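Local structure of putative Lipoprotein (Shewanella oneidensis, 3U24) at residues E391-L394 with R395-H399; A22-F25 with A26-S29. The protein is of unknown function but binds zinc and calcium ions and probably belongs, through its DUF885 family, to a clan of metallopeptidase-like proteins. All blocks are in the same frame, centred on the assembly; numbering follows the deposited sequence. Where two conformers were deposited one is given.

Both contacts illustrate how a helix is bounded at its ends: contact 2 (22-25 with 26-29) starts helix 25-39 at the beginning of the modelled chain, and contact 1 (391-394 with 395-399) ends helix 387-396. Their centres are 52 Å apart, on opposite sides of the chain's centre, and their nearest atoms remain about 37 Å from each other. Contact 1 carries zinc directly, through Glu391 and His399, and the side chain of Tyr397 comes within about 8 Å of that of Glu409, a residue of another zinc site. Contact 2 ligates no metal; the Phe28 side chain lies about 9 Å from a bound zinc ion.

Contact 1. Residues E391-L394 with R395-H399; sequences ESYL and REYNH. With ZN (zinc ion), chain I; ZN (zinc ion), chain E; ZN (zinc ion), chain G.
Three successive i to i+4 backbone bonds close helix 387-396: Arg395 N to Glu391 O, Glu396 N to Ser392 O, and Tyr397 N to Tyr393 O, the last 2.8 Å long. Side chains one turn apart follow the same spacing. Arg395 presents the edge of its guanidinium to Glu391 and forms a salt bridge with it, NE giving a 2.7 Å bond to OE2 on the anti lone pair of that oxygen, while Arg395 NH2 adds a weak bond to the same atom. Carboxylate and guanidinium planes stand almost perpendicular, 83° apart. The bend in the Glu391 chain (chi2 72°) turns its carboxylate toward a zinc ion, bound by OE2 at 2.1 Å and OE1 at 2.5 Å, with His313 completing the protein's share. OE2 thus serves metal and arginine together, and the two partners fix the rotation of the carboxylate. Just past the last helical residue, Tyr397 brings CD2 over one face of the Tyr393 ring, 3.6 Å from CZ, the planes inclined by 40°; Trp468 touches Tyr397 from helix 459-485. Asn398 ND2 turns back to Arg395 O (2.9 Å). Beyond it His399 binds two further zinc ions, through ND1 and NE2. Tyr397 centres an inverse gamma turn, and Asn398 joins this helix end to the start of helix 401-409, whose Ile401 N its OD1 caps, in the short stretch between the zinc ligands Glu391 and His399.

Contact 2. Residues A22-F25 with A26-S29; sequences AASF and AQFS
A capping box opens helix 25-39, with Ser24 at the N-cap and Gln27 as its reciprocal partner. Ser24 OG accepts from Gln27 N at 3.0 Å, and in return Gln27 OE1 receives Ser24 N at 2.8 Å. The second bond is nearly straight (171°) and meets a lone pair of OE1 in the plane of the amide carbonyl. With chi1 at 65°, the Ser24 hydroxyl sits between its own backbone N and carbonyl carbon, where it can face the first turn. The Gln27 chain passes alongside this hydroxyl, CG 3.3 Å from Ser24 OG, before its amide reaches back to the serine N. A capping box of this kind gives a first-turn N-H, here that of Gln27, which has no preceding helical carbonyl, a side-chain acceptor; the regular ladder takes over at once, with Phe28 N bonded to Ser24 O and Ser29 N to Phe25 O (2.9 Å). On another side of the turn, the Phe25 and Phe28 rings meet obliquely, planes at 49°, CE1 of Phe25 lying 3.9 Å from CD2 of Phe28. Ser29 OG comes close to the first ring, 3.4 Å from Phe25 CE2. Both phenylalanines are buried: Phe25 makes an edge-to-face pair with Phe81, just past helix 61-79, and touches Tyr94 of helix 88-111, whereas Phe28 packs on Gln74, Lys77 and Leu78 of helix 61-79.

Contact 1. Residues E391-L394 with R395-H399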
loop_
_atom_site.group_PDB
_atom_site.type_symbol
_atom_site.label_atom_id
_atom_site.label_comp_id
_atom_site.label_asym_id
_atom_site.label_seq_id
_atom_site.Cartn_x
_atom_site.Cartn_y
_atom_site.Cartn_z
ATOM N N GLU A 391 -2.540 -19.295 -17.799
ATOM C CA GLU A 391 -2.247 -18.691 -19.067
ATOM C C GLU A 391 -2.572 -17.200 -19.015
ATOM O O GLU A 391 -1.797 -16.404 -19.535
ATOM C CB GLU A 391 -2.949 -19.376 -20.204
ATOM C CG GLU A 391 -2.756 -18.710 -21.555
ATOM C CD GLU A 391 -1.368 -18.849 -22.195
ATOM O OE1 GLU A 391 -0.547 -19.724 -21.856
ATOM O OE2 GLU A 391 -1.132 -18.040 -23.119
ATOM N N SER A 392 -3.675 -16.808 -18.389
ATOM C CA SER A 392 -3.995 -15.372 -18.307
ATOM C C SER A 392 -2.938 -14.601 -17.526
ATOM O O SER A 392 -2.611 -13.466 -17.861
ATOM C CB SER A 392 -5.369 -15.111 -17.672
ATOM O OG SER A 392 -6.400 -15.480 -18.579
ATOM N N TYR A 393 -2.435 -15.219 -16.468
ATOM C CA TYR A 393 -1.414 -14.622 -15.648
ATOM C C TYR A 393 -0.138 -14.428 -16.437
ATOM O O TYR A 393 0.465 -13.377 -16.360
ATOM C CB TYR A 393 -1.155 -15.500 -14.441
ATOM C CG TYR A 393 -0.229 -14.921 -13.428
ATOM C CD1 TYR A 393 1.147 -15.137 -13.527
ATOM C CD2 TYR A 393 -0.716 -14.178 -12.336
ATOM C CE1 TYR A 393 2.033 -14.610 -12.585
ATOM C CE2 TYR A 393 0.167 -13.655 -11.373
ATOM C CZ TYR A 393 1.538 -13.867 -11.500
ATOM O OH TYR A 393 2.450 -13.364 -10.574
ATOM N N LEU A 394 0.266 -15.446 -17.186
ATOM C CA LEU A 394 1.471 -15.370 -17.985
ATOM C C LEU A 394 1.346 -14.374 -19.116
ATOM O O LEU A 394 2.345 -13.773 -19.510
ATOM C CB LEU A 394 1.857 -16.750 -18.526
ATOM C CG LEU A 394 2.324 -17.746 -17.456
ATOM C CD1 LEU A 394 2.415 -19.158 -18.009
ATOM C CD2 LEU A 394 3.680 -17.313 -16.914
ATOM N N ARG A 395 0.140 -14.156 -19.629
ATOM C CA ARG A 395 -0.049 -13.078 -20.596
ATOM C C ARG A 395 0.117 -11.659 -20.011
ATOM O O ARG A 395 0.617 -10.763 -20.687
ATOM C CB ARG A 395 -1.382 -13.201 -21.277
ATOM C CG ARG A 395 -1.413 -14.478 -22.079
ATOM C CD ARG A 395 -2.363 -14.450 -23.222
ATOM N NE ARG A 395 -2.441 -15.802 -23.784
ATOM C CZ ARG A 395 -3.373 -16.176 -24.638
ATOM N NH1 ARG A 395 -4.261 -15.295 -25.056
ATOM N NH2 ARG A 395 -3.411 -17.415 -25.091
ATOM N N GLU A 396 -0.337 -11.474 -18.774
ATOM C CA GLU A 396 -0.131 -10.240 -18.037
ATOM C C GLU A 396 1.386 -10.096 -17.782
ATOM O O GLU A 396 2.004 -9.085 -18.153
ATOM C CB GLU A 396 -0.894 -10.314 -16.702
ATOM C CG GLU A 396 -1.818 -9.146 -16.366
ATOM C CD GLU A 396 -2.094 -9.044 -14.868
ATOM O OE1 GLU A 396 -2.732 -9.973 -14.284
ATOM O OE2 GLU A 396 -1.660 -8.021 -14.267
ATOM N N TYR A 397 1.986 -11.135 -17.202
ATOM C CA TYR A 397 3.445 -11.135 -16.897
ATOM C C TYR A 397 4.290 -11.777 -17.998
ATOM O O TYR A 397 5.073 -12.690 -17.766
ATOM C CB TYR A 397 3.734 -11.670 -15.494
ATOM C CG TYR A 397 3.004 -10.847 -14.460
ATOM C CD1 TYR A 397 3.518 -9.632 -14.008
ATOM C CD2 TYR A 397 1.793 -11.255 -13.971
ATOM C CE1 TYR A 397 2.841 -8.857 -13.083
ATOM C CE2 TYR A 397 1.091 -10.484 -13.063
ATOM C CZ TYR A 397 1.622 -9.287 -12.623
ATOM O OH TYR A 397 0.900 -8.551 -11.709
ATOM N N ASN A 398 4.163 -11.195 -19.180
ATOM C CA ASN A 398 4.738 -11.725 -20.399
ATOM C C ASN A 398 6.272 -11.466 -20.541
ATOM O O ASN A 398 6.923 -11.040 -19.610
ATOM C CB ASN A 398 3.910 -11.170 -21.565
ATOM C CG ASN A 398 3.946 -9.658 -21.631
ATOM O OD1 ASN A 398 5.031 -9.093 -21.745
ATOM N ND2 ASN A 398 2.759 -8.983 -21.514
ATOM N N HIS A 399 6.864 -11.761 -21.684
ATOM C CA HIS A 399 8.331 -11.714 -21.846
ATOM C C HIS A 399 8.891 -10.368 -21.438
ATOM O O HIS A 399 9.952 -10.280 -20.816
ATOM C CB HIS A 399 8.673 -12.004 -23.313
ATOM C CG HIS A 399 10.144 -11.868 -23.646
ATOM N ND1 HIS A 399 11.068 -12.792 -23.265
ATOM C CD2 HIS A 399 10.825 -10.907 -24.363
ATOM C CE1 HIS A 399 12.270 -12.411 -23.690
ATOM N NE2 HIS A 399 12.124 -11.249 -24.353
HETATM ZN ZN ZN I . 10.786 -14.853 -22.031
HETATM ZN ZN ZN E . 0.752 -18.781 -23.710
HETATM ZN ZN ZN G . 13.631 -10.226 -25.304
HETATM O O HOH W 1 12.807 -9.464 -27.204
HETATM O O HOH W 2 13.504 -8.300 -24.166
HETATM O O HOH W 3 9.973 -14.573 -19.978
#

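Contact 2. Residues A22-F25 with A26-S29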
loop_
_atom_site.group_PDB
_atom_site.type_symbol
_atom_site.label_atom_id
_atom_site.label_comp_id
_atom_site.label_asym_id
_atom_site.label_seq_id
_atom_site.Cartn_x
_atom_site.Cartn_y
_atom_site.Cartn_z
ATOM N N ALA A 22 16.560 18.468 30.273
ATOM C CA ALA A 22 15.751 18.755 29.046
ATOM C C ALA A 22 15.937 17.624 28.036
ATOM O O ALA A 22 17.072 17.332 27.668
ATOM C CB ALA A 22 16.209 20.074 28.424
ATOM N N ALA A 23 14.852 16.993 27.585
ATOM C CA ALA A 23 14.931 15.847 26.647
ATOM C C ALA A 23 15.566 16.253 25.304
ATOM O O ALA A 23 15.286 17.321 24.773
ATOM C CB ALA A 23 13.537 15.232 26.413
ATOM N N SER A 24 16.439 15.412 24.768
ATOM C CA SER A 24 16.881 15.569 23.377
ATOM C C SER A 24 15.757 15.183 22.424
ATOM O O SER A 24 14.768 14.551 22.810
ATOM C CB SER A 24 18.067 14.663 23.080
ATOM O OG SER A 24 17.709 13.295 23.158
ATOM N N PHE A 25 15.920 15.527 21.158
ATOM C CA PHE A 25 14.942 15.109 20.191
ATOM C C PHE A 25 14.881 13.573 20.105
ATOM O O PHE A 25 13.801 13.010 19.971
ATOM C CB PHE A 25 15.183 15.687 18.811
ATOM C CG PHE A 25 14.037 15.442 17.890
ATOM C CD1 PHE A 25 12.914 16.216 17.966
ATOM C CD2 PHE A 25 14.067 14.392 17.016
ATOM C CE1 PHE A 25 11.818 15.956 17.168
ATOM C CE2 PHE A 25 13.002 14.126 16.197
ATOM C CZ PHE A 25 11.873 14.907 16.283
ATOM N N ALA A 26 16.027 12.916 20.188
ATOM C CA ALA A 26 16.059 11.448 20.158
ATOM C C ALA A 26 15.272 10.895 21.339
ATOM O O ALA A 26 14.511 9.945 21.173
ATOM C CB ALA A 26 17.498 10.915 20.161
ATOM N N GLN A 27 15.423 11.496 22.521
ATOM C CA GLN A 27 14.684 11.032 23.675
ATOM C C GLN A 27 13.204 11.256 23.457
ATOM O O GLN A 27 12.408 10.421 23.806
ATOM C CB GLN A 27 15.144 11.712 24.949
ATOM C CG GLN A 27 16.517 11.231 25.401
ATOM C CD GLN A 27 17.101 12.065 26.514
ATOM O OE1 GLN A 27 17.186 13.297 26.432
ATOM N NE2 GLN A 27 17.538 11.380 27.569
ATOM N N PHE A 28 12.844 12.374 22.855
ATOM C CA PHE A 28 11.469 12.669 22.628
ATOM C C PHE A 28 10.822 11.684 21.677
ATOM O O PHE A 28 9.759 11.213 21.979
ATOM C CB PHE A 28 11.286 14.049 22.087
ATOM C CG PHE A 28 9.964 14.236 21.458
ATOM C CD1 PHE A 28 8.824 14.373 22.248
ATOM C CD2 PHE A 28 9.838 14.245 20.094
ATOM C CE1 PHE A 28 7.597 14.534 21.666
ATOM C CE2 PHE A 28 8.601 14.397 19.514
ATOM C CZ PHE A 28 7.491 14.536 20.302
ATOM N N SER A 29 11.451 11.425 20.530
ATOM C CA SER A 29 11.006 10.404 19.560
ATOM C C SER A 29 10.684 9.073 20.208
ATOM O O SER A 29 9.640 8.511 19.947
ATOM C CB SER A 29 12.095 10.079 18.538
ATOM O OG SER A 29 12.421 11.177 17.758
#